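Local coordinates for photosystem II assembly protein Ycf48 (Thermosynechococcus elongatus, PDB 5OJ5), which binds the C-terminal extension of the D1 precursor and probably acts early in photosystem II assembly and in the replacement of photodamaged D1, at residues S143-K148 and M185-R190; S98-N103 and G116-M121. All blocks are in the same frame, centred on the assembly; numbering follows the deposited sequence. Where two conformers were deposited one is given.

Overall arrangement
Ycf48 is a seven-bladed beta-propeller with a central pore, and the two contacts lie at different distances from the centre of the chain, one within a blade and one between two blades. Contact 2 comes first along the chain and closes before contact 1 opens. It lies within one blade, the four-stranded sheet running from 101-108 to 132-133, about 17 Å from the chain centre to the contact's centre. Contact 1, centred about 9 Å from the chain centre, joins the first strands of the next two blades, 144-151 and 187-190. The contact centres are about 13 Å apart, and the contacts touch where Asn-103 meets Pro-144, so three consecutive blades are connected in series around the ring.

Contact 1 (S143-K148 and M185-R190); sequences SPRLIK and MRNLNR
Leu-146 and Leu-188 meet at the packed centre of this contact, where CD1 of Leu-146 lies 3.8 Å from CD2 of Leu-188. Their side chains cross at about a right angle, and the same CD2 methyl also rests on CB of Leu-146. Branched apolar residues suit this place because Tyr-196 touches both leucines and Ile-158 packs on Leu-188. Beside them, Arg-145 reaches the bend before the second strand: NH1 donates to the Met-185 carbonyl O over 3.2 Å at a nearly straight 171°. That oxygen lies in the guanidinium plane, and a bend at chi2 (66°) turns the chain toward it. Strands 144-148 and 187-190 are the first strands of successive propeller blades; they run almost parallel, 10° apart, but their axes come no closer than 8.8 Å, so side chains rather than backbone pairing bridge them. Arg-145 and Leu-146 can both point across because a classic beta bulge places the two opposite Ile-158. At the margin, where long, partly exposed charged chains replace the leucines, Lys-148 crosses Arg-190 at about a right angle, laying its CG over one guanidinium face, 3.7 Å from NE of Arg-190. The like charges stay separated, with NZ of Lys-148 4.9 Å from NH1 of Arg-190, while Glu-156 (salt bridge) and the Tyr-196 hydroxyl (hydrogen bond) hold Arg-190.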
ATOM      1  N   SER A 143      -2.455 -17.393  -2.427  1.00 13.89           N
ATOM      2  CA  SER A 143      -3.474 -16.560  -3.024  0.51 13.26           C
ATOM      3  C   SER A 143      -2.877 -15.249  -3.490  1.00 12.45           C
ATOM      4  O   SER A 143      -1.852 -14.794  -2.974  1.00 12.74           O
ATOM      5  CB  SER A 143      -4.554 -16.251  -1.991  0.51 16.65           C
ATOM      6  OG  SER A 143      -3.930 -15.921  -0.766  0.51 18.98           O
ATOM      7  N   PRO A 144      -3.522 -14.583  -4.434  1.00 12.77           N
ATOM      8  CA  PRO A 144      -3.009 -13.287  -4.890  1.00 12.82           C
ATOM      9  C   PRO A 144      -2.938 -12.251  -3.786  1.00 12.57           C
ATOM     10  O   PRO A 144      -3.878 -12.099  -3.002  1.00 15.50           O
ATOM     11  CB  PRO A 144      -4.052 -12.850  -5.919  1.00 16.39           C
ATOM     12  CG  PRO A 144      -4.672 -14.092  -6.353  1.00 16.76           C
ATOM     13  CD  PRO A 144      -4.733 -14.981  -5.181  1.00 15.25           C
ATOM     14  N   ARG A 145      -1.825 -11.545  -3.745  1.00 11.44           N
ATOM     15  CA  ARG A 145      -1.602 -10.466  -2.801  1.00 11.94           C
ATOM     16  C   ARG A 145      -1.539  -9.104  -3.477  1.00 10.37           C
ATOM     17  O   ARG A 145      -1.966  -8.119  -2.900  1.00 13.32           O
ATOM     18  CB  ARG A 145      -0.286 -10.752  -2.010  1.00 14.00           C
ATOM     19  CG  ARG A 145       0.130  -9.638  -1.078  1.00 16.38           C
ATOM     20  CD  ARG A 145      -0.805  -9.446   0.028  1.00 18.64           C
ATOM     21  NE  ARG A 145      -0.217  -8.570   1.014  1.00 24.95           N
ATOM     22  CZ  ARG A 145       0.635  -8.968   1.973  1.00 29.91           C
ATOM     23  NH1 ARG A 145       0.883 -10.231   2.124  1.00 30.18           N
ATOM     24  NH2 ARG A 145       1.156  -8.125   2.835  1.00 34.84           N
ATOM     25  N   LEU A 146      -0.923  -9.032  -4.665  1.00  9.81           N
ATOM     26  CA  LEU A 146      -0.679  -7.754  -5.320  1.00  9.61           C
ATOM     27  C   LEU A 146      -0.817  -7.976  -6.809  1.00  9.02           C
ATOM     28  O   LEU A 146      -0.340  -8.985  -7.337  1.00  9.88           O
ATOM     29  CB  LEU A 146       0.749  -7.255  -4.969  1.00 10.92           C
ATOM     30  CG  LEU A 146       1.168  -5.940  -5.616  1.00 12.46           C
ATOM     31  CD1 LEU A 146       2.181  -5.277  -4.714  1.00 16.09           C
ATOM     32  CD2 LEU A 146       1.824  -6.125  -6.973  1.00 14.01           C
ATOM     33  N   ILE A 147      -1.426  -7.011  -7.498  1.00  8.86           N
ATOM     34  CA  ILE A 147      -1.395  -6.966  -8.958  1.00  9.25           C
ATOM     35  C   ILE A 147      -0.969  -5.580  -9.359  1.00  8.79           C
ATOM     36  O   ILE A 147      -1.324  -4.585  -8.709  1.00  9.02           O
ATOM     37  CB  ILE A 147      -2.764  -7.359  -9.554  1.00 10.17           C
ATOM     38  CG1 ILE A 147      -2.679  -7.550 -11.071  1.00 11.74           C
ATOM     39  CG2 ILE A 147      -3.878  -6.415  -9.167  1.00 10.15           C
ATOM     40  CD1 ILE A 147      -3.268  -8.651 -11.638  1.00 19.76           C
ATOM     41  N   LYS A 148      -0.162  -5.509 -10.415  1.00  9.17           N
ATOM     42  CA  LYS A 148       0.292  -4.246 -10.974  1.00  9.09           C
ATOM     43  C   LYS A 148      -0.030  -4.233 -12.459  1.00  8.75           C
ATOM     44  O   LYS A 148       0.480  -5.074 -13.218  1.00  9.75           O
ATOM     45  CB  LYS A 148       1.787  -4.046 -10.721  1.00 10.76           C
ATOM     46  CG  LYS A 148       2.297  -2.780 -11.378  1.00 13.27           C
ATOM     47  CD  LYS A 148       1.772  -1.522 -10.684  1.00 15.17           C
ATOM     48  CE  LYS A 148       2.318  -0.253 -11.200  1.00 19.54           C
ATOM     49  NZ  LYS A 148       1.681   0.914 -10.470  1.00 24.09           N
ATOM     50  N   MET A 185       4.210 -13.192   3.557  1.00 11.19           N
ATOM     51  CA  MET A 185       4.869 -11.905   3.756  1.00 10.95           C
ATOM     52  C   MET A 185       4.051 -11.027   4.684  1.00 10.62           C
ATOM     53  O   MET A 185       2.840 -10.910   4.550  1.00 12.13           O
ATOM     54  CB  MET A 185       4.954 -11.226   2.374  1.00 13.09           C
ATOM     55  CG  MET A 185       5.744 -12.001   1.325  1.00 14.02           C
ATOM     56  SD  MET A 185       5.759 -11.316  -0.307  1.00 14.66           S
ATOM     57  CE  MET A 185       4.042 -11.310  -0.693  1.00 17.08           C
ATOM     58  N   ARG A 186       4.724 -10.353   5.607  1.00 10.33           N
ATOM     59  CA  ARG A 186       4.097  -9.386   6.489  1.00 10.89           C
ATOM     60  C   ARG A 186       3.732  -8.091   5.752  1.00  9.90           C
ATOM     61  O   ARG A 186       2.755  -7.420   6.097  1.00 11.98           O
ATOM     62  CB  ARG A 186       5.076  -9.072   7.644  1.00 12.37           C
ATOM     63  CG  ARG A 186       4.507  -8.221   8.733  1.00 15.24           C
ATOM     64  CD  ARG A 186       5.534  -8.020   9.799  1.00 14.97           C
ATOM     65  NE  ARG A 186       4.961  -7.524  11.030  1.00 18.84           N
ATOM     66  CZ  ARG A 186       4.624  -8.245  12.105  1.00 24.33           C
ATOM     67  NH1 ARG A 186       4.763  -9.575  12.193  1.00 27.33           N
ATOM     68  NH2 ARG A 186       4.109  -7.596  13.145  1.00 26.85           N
ATOM     69  N   ASN A 187       4.505  -7.719   4.744  1.00  9.47           N
ATOM     70  CA  ASN A 187       4.288  -6.505   3.971  1.00  9.25           C
ATOM     71  C   ASN A 187       5.081  -6.669   2.690  1.00  9.24           C
ATOM     72  O   ASN A 187       6.053  -7.432   2.646  1.00  9.22           O
ATOM     73  CB  ASN A 187       4.688  -5.231   4.746  1.00  9.57           C
ATOM     74  CG  ASN A 187       3.520  -4.579   5.445  1.00 10.97           C
ATOM     75  OD1 ASN A 187       2.467  -4.383   4.842  1.00 13.12           O
ATOM     76  ND2 ASN A 187       3.701  -4.188   6.701  1.00 11.47           N
ATOM     77  N   LEU A 188       4.660  -5.933   1.659  1.00  9.35           N
ATOM     78  CA  LEU A 188       5.226  -6.006   0.324  1.00  9.23           C
ATOM     79  C   LEU A 188       5.106  -4.634  -0.307  1.00  9.99           C
ATOM     80  O   LEU A 188       4.022  -4.053  -0.290  1.00 11.97           O
ATOM     81  CB  LEU A 188       4.424  -7.031  -0.497  1.00 11.26           C
ATOM     82  CG  LEU A 188       4.777  -7.174  -1.965  1.00 10.62           C
ATOM     83  CD1 LEU A 188       6.185  -7.693  -2.175  1.00 11.07           C
ATOM     84  CD2 LEU A 188       3.766  -8.082  -2.667  1.00 12.55           C
ATOM     85  N   ASN A 189       6.185  -4.133  -0.898  1.00  9.75           N
ATOM     86  CA  ASN A 189       6.136  -2.849  -1.611  1.00 10.03           C
ATOM     87  C   ASN A 189       6.951  -2.951  -2.882  1.00 10.49           C
ATOM     88  O   ASN A 189       7.885  -3.758  -2.991  1.00 10.18           O
ATOM     89  CB  ASN A 189       6.606  -1.685  -0.728  1.00 11.51           C
ATOM     90  CG  ASN A 189       5.474  -1.110   0.081  1.00 13.17           C
ATOM     91  OD1 ASN A 189       4.449  -0.732  -0.493  1.00 15.51           O
ATOM     92  ND2 ASN A 189       5.607  -1.080   1.391  1.00 16.18           N
ATOM     93  N   ARG A 190       6.618  -2.098  -3.841  1.00 12.88           N
ATOM     94  CA  ARG A 190       7.178  -2.089  -5.184  1.00 12.74           C
ATOM     95  C   ARG A 190       7.892  -0.770  -5.472  1.00 13.11           C
ATOM     96  O   ARG A 190       7.445   0.293  -5.019  1.00 16.26           O
ATOM     97  CB  ARG A 190       6.028  -2.276  -6.196  1.00 14.74           C
ATOM     98  CG  ARG A 190       6.514  -2.511  -7.609  1.00 15.01           C
ATOM     99  CD  ARG A 190       5.319  -2.643  -8.546  1.00 18.05           C
ATOM    100  NE  ARG A 190       5.664  -3.189  -9.852  1.00 19.68           N
ATOM    101  CZ  ARG A 190       6.038  -2.458 -10.904  1.00 20.45           C
ATOM    102  NH1 ARG A 190       6.148  -1.134 -10.811  1.00 21.69           N
ATOM    103  NH2 ARG A 190       6.335  -3.078 -12.041  1.00 23.03           N
TER

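Contact 2 (S98-N103 and G116-M121); sequences SDYRFN and GEPPIM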
ATOM      1  N   SER A  98     -19.553 -13.136  -1.184  1.00 18.61           N
ATOM      2  CA  SER A  98     -18.946 -11.844  -0.894  1.00 18.01           C
ATOM      3  C   SER A  98     -17.884 -11.908   0.184  1.00 17.99           C
ATOM      4  O   SER A  98     -17.516 -10.867   0.724  1.00 23.68           O
ATOM      5  CB  SER A  98     -19.981 -10.819  -0.478  1.00 19.00           C
ATOM      6  OG  SER A  98     -20.630 -11.248   0.705  1.00 21.94           O
ATOM      7  N   ASP A  99     -17.371 -13.084   0.506  1.00 18.19           N
ATOM      8  CA  ASP A  99     -16.340 -13.177   1.531  1.00 20.18           C
ATOM      9  C   ASP A  99     -14.935 -12.811   1.040  1.00 20.62           C
ATOM     10  O   ASP A  99     -13.990 -12.685   1.843  1.00 22.34           O
ATOM     11  CB  ASP A  99     -16.419 -14.539   2.222  1.00 25.48           C
ATOM     12  CG  ASP A  99     -17.694 -14.702   2.986  1.00 31.22           C
ATOM     13  OD1 ASP A  99     -18.080 -13.748   3.692  1.00 33.20           O
ATOM     14  OD2 ASP A  99     -18.335 -15.758   2.863  1.00 36.07           O
ATOM     15  N   TYR A 100     -14.767 -12.480  -0.223  1.00 17.08           N
ATOM     16  CA  TYR A 100     -13.452 -12.170  -0.771  1.00 15.55           C
ATOM     17  C   TYR A 100     -12.838 -10.942  -0.121  1.00 13.43           C
ATOM     18  O   TYR A 100     -13.494  -9.922   0.096  1.00 16.60           O
ATOM     19  CB  TYR A 100     -13.574 -11.909  -2.263  1.00 16.04           C
ATOM     20  CG  TYR A 100     -14.043 -13.111  -3.058  1.00 15.33           C
ATOM     21  CD1 TYR A 100     -13.140 -14.115  -3.355  1.00 15.11           C
ATOM     22  CD2 TYR A 100     -15.341 -13.211  -3.546  1.00 16.80           C
ATOM     23  CE1 TYR A 100     -13.518 -15.233  -4.134  1.00 15.58           C
ATOM     24  CE2 TYR A 100     -15.718 -14.311  -4.321  1.00 17.19           C
ATOM     25  CZ  TYR A 100     -14.798 -15.320  -4.614  1.00 16.45           C
ATOM     26  OH  TYR A 100     -15.114 -16.430  -5.346  1.00 19.91           O
ATOM     27  N   ARG A 101     -11.568 -11.054   0.194  1.00 13.75           N
ATOM     28  CA  ARG A 101     -10.763  -9.917   0.615  1.00 13.00           C
ATOM     29  C   ARG A 101     -10.085  -9.404  -0.637  1.00 11.86           C
ATOM     30  O   ARG A 101      -9.175 -10.057  -1.156  1.00 14.31           O
ATOM     31  CB  ARG A 101      -9.751 -10.416   1.629  1.00 15.69           C
ATOM     32  CG  ARG A 101      -8.832  -9.369   2.135  1.00 17.15           C
ATOM     33  CD  ARG A 101      -7.748 -10.029   3.000  1.00 19.32           C
ATOM     34  NE  ARG A 101      -6.741  -9.086   3.449  1.00 22.06           N
ATOM     35  CZ  ARG A 101      -6.835  -8.316   4.534  1.00 23.28           C
ATOM     36  NH1 ARG A 101      -7.885  -8.384   5.367  1.00 23.47           N
ATOM     37  NH2 ARG A 101      -5.836  -7.491   4.820  1.00 25.47           N
ATOM     38  N   PHE A 102     -10.530  -8.244  -1.167  1.00 11.10           N
ATOM     39  CA  PHE A 102      -9.884  -7.655  -2.330  1.00 11.24           C
ATOM     40  C   PHE A 102      -8.669  -6.891  -1.839  1.00 11.38           C
ATOM     41  O   PHE A 102      -8.801  -5.844  -1.204  1.00 12.79           O
ATOM     42  CB  PHE A 102     -10.832  -6.733  -3.087  1.00 11.65           C
ATOM     43  CG  PHE A 102     -11.982  -7.402  -3.803  1.00 10.85           C
ATOM     44  CD1 PHE A 102     -11.982  -8.712  -4.220  1.00 14.36           C
ATOM     45  CD2 PHE A 102     -13.086  -6.628  -4.137  1.00 13.79           C
ATOM     46  CE1 PHE A 102     -13.070  -9.236  -4.919  1.00 15.31           C
ATOM     47  CE2 PHE A 102     -14.124  -7.135  -4.866  1.00 14.67           C
ATOM     48  CZ  PHE A 102     -14.122  -8.459  -5.224  1.00 14.00           C
ATOM     49  N   ASN A 103      -7.490  -7.460  -2.087  1.00 11.92           N
ATOM     50  CA  ASN A 103      -6.226  -7.029  -1.530  1.00 13.07           C
ATOM     51  C   ASN A 103      -5.583  -5.909  -2.345  1.00 10.17           C
ATOM     52  O   ASN A 103      -4.756  -5.170  -1.810  1.00 11.59           O
ATOM     53  CB  ASN A 103      -5.231  -8.269  -1.528  1.00 15.49           C
ATOM     54  CG  ASN A 103      -5.495  -9.257  -0.510  1.00 17.28           C
ATOM     55  OD1 ASN A 103      -5.914  -8.947   0.595  1.00 19.68           O
ATOM     56  ND2 ASN A 103      -5.185 -10.485  -0.853  1.00 16.55           N
ATOM     57  N   GLY A 116      -7.659 -10.914  -5.068  1.00 10.40           N
ATOM     58  CA  GLY A 116      -7.994 -11.137  -3.688  1.00 13.26           C
ATOM     59  C   GLY A 116      -7.917 -12.583  -3.283  1.00 12.01           C
ATOM     60  O   GLY A 116      -7.507 -13.466  -4.050  1.00 12.10           O
ATOM     61  N   GLU A 117      -8.329 -12.799  -2.040  1.00 12.79           N
ATOM     62  CA  GLU A 117      -8.301 -14.113  -1.386  1.00 14.10           C
ATOM     63  C   GLU A 117      -9.662 -14.395  -0.758  1.00 15.12           C
ATOM     64  O   GLU A 117     -10.268 -13.484  -0.194  1.00 16.87           O
ATOM     65  CB  GLU A 117      -7.219 -14.158  -0.316  1.00 16.56           C
ATOM     66  CG  GLU A 117      -7.357 -13.181   0.762  1.00 20.44           C
ATOM     67  CD  GLU A 117      -6.173 -13.229   1.688  1.00 22.69           C
ATOM     68  OE1 GLU A 117      -6.296 -13.874   2.750  1.00 26.49           O
ATOM     69  OE2 GLU A 117      -5.123 -12.618   1.338  1.00 22.76           O
ATOM     70  N   PRO A 118     -10.184 -15.635  -0.846  1.00 15.68           N
ATOM     71  CA  PRO A 118      -9.622 -16.751  -1.595  1.00 16.40           C
ATOM     72  C   PRO A 118      -9.495 -16.384  -3.074  1.00 14.22           C
ATOM     73  O   PRO A 118     -10.101 -15.393  -3.528  1.00 14.90           O
ATOM     74  CB  PRO A 118     -10.645 -17.880  -1.349  1.00 18.76           C
ATOM     75  CG  PRO A 118     -11.885 -17.185  -1.097  1.00 21.47           C
ATOM     76  CD  PRO A 118     -11.516 -15.949  -0.311  1.00 18.33           C
ATOM     77  N   PRO A 119      -8.703 -17.146  -3.828  1.00 14.33           N
ATOM     78  CA  PRO A 119      -8.204 -16.653  -5.109  1.00 13.15           C
ATOM     79  C   PRO A 119      -9.291 -16.118  -6.006  1.00 12.60           C
ATOM     80  O   PRO A 119     -10.248 -16.822  -6.367  1.00 14.25           O
ATOM     81  CB  PRO A 119      -7.491 -17.880  -5.687  1.00 15.10           C
ATOM     82  CG  PRO A 119      -6.993 -18.601  -4.455  1.00 16.44           C
ATOM     83  CD  PRO A 119      -8.088 -18.434  -3.437  1.00 16.32           C
ATOM     84  N   ILE A 120      -9.112 -14.864  -6.423  1.00 11.47           N
ATOM     85  CA  ILE A 120     -10.003 -14.222  -7.377  1.00 11.35           C
ATOM     86  C   ILE A 120      -9.188 -13.175  -8.110  1.00 10.81           C
ATOM     87  O   ILE A 120      -8.322 -12.502  -7.538  1.00 10.50           O
ATOM     88  CB  ILE A 120     -11.246 -13.602  -6.686  1.00 12.07           C
ATOM     89  CG1 ILE A 120     -12.227 -13.024  -7.715  1.00 13.28           C
ATOM     90  CG2 ILE A 120     -10.856 -12.592  -5.608  1.00 13.03           C
ATOM     91  CD1 ILE A 120     -13.620 -12.808  -7.166  1.00 15.59           C
ATOM     92  N   MET A 121      -9.523 -13.031  -9.396  1.00 10.68           N
ATOM     93  CA  MET A 121      -8.964 -11.990 -10.249  1.00 10.89           C
ATOM     94  C   MET A 121     -10.082 -11.432 -11.116  1.00 10.56           C
ATOM     95  O   MET A 121     -10.799 -12.185 -11.777  1.00 11.53           O
ATOM     96  CB  MET A 121      -7.836 -12.549 -11.123  1.00 11.75           C
ATOM     97  CG  MET A 121      -7.272 -11.517 -12.106  1.00 13.24           C
ATOM     98  SD  MET A 121      -5.880 -12.104 -13.052  1.00 14.42           S
ATOM     99  CE  MET A 121      -4.642 -12.186 -11.785  1.00 16.00           C
TER
HETATM  100  O   HOH W   1     -10.813 -13.909   2.563  1.00 31.53           O
HETATM  101  O   HOH W   2     -13.005 -16.829  -7.276  1.00 25.06           O
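Tyr-100 lays its ring against Ile-120, whose CD1 sits over the centre of one face, 3.7 Å from the ring centroid, in a CH-pi contact only 8° off the normal. The two side chains cross at about a right angle. With CG1 of Ile-120 anti to the backbone N (chi1 -176°), CD1 reaches the middle of the ring while the CG2 branch touches CD1 of Tyr-100 nearer the rim. CG2 also meets the edge of the Phe-102 ring, so one beta-branched residue serves two aromatics. At the tyrosine's own edge, the Pro-118 carbonyl O lies in the ring plane, 3.3 Å from CD1 of Tyr-100. The phenol is held by Asp-96 and by a water that also donates to the Pro-119 carbonyl. Strands 101-108 and 111-117 form an antiparallel beta hairpin within one propeller blade, and its open end lies here: Arg-101 and Glu-117 make a hydrogen-bonded pair, with N of Arg-101 2.8 Å from O of Glu-117. In the adjoining non-hydrogen-bonded pair, Phe-102 and Gly-116 bring their CA atoms to 4.2 Å, a close approach that suits glycine, which has no side chain. A cis peptide before Pro-118 then helps turn the chain back toward strand 120-124. Across the face opposite Phe-102, Glu-117 extends beside Arg-101, carboxylate and guanidinium planes 61° apart. NE of Arg-101 remains 4.4 Å from OE2 of Glu-117, beyond a salt bridge, though the opposite charges should still attract; NE makes a weak hydrogen bond to OD1 of Asn-103. The anti lone pair of OE2 instead receives ND2 of Asn-103 at 3.1 Å, the amide standing almost perpendicular to the carboxylate; ND2 also bonds the Pro-144 carbonyl of the next blade.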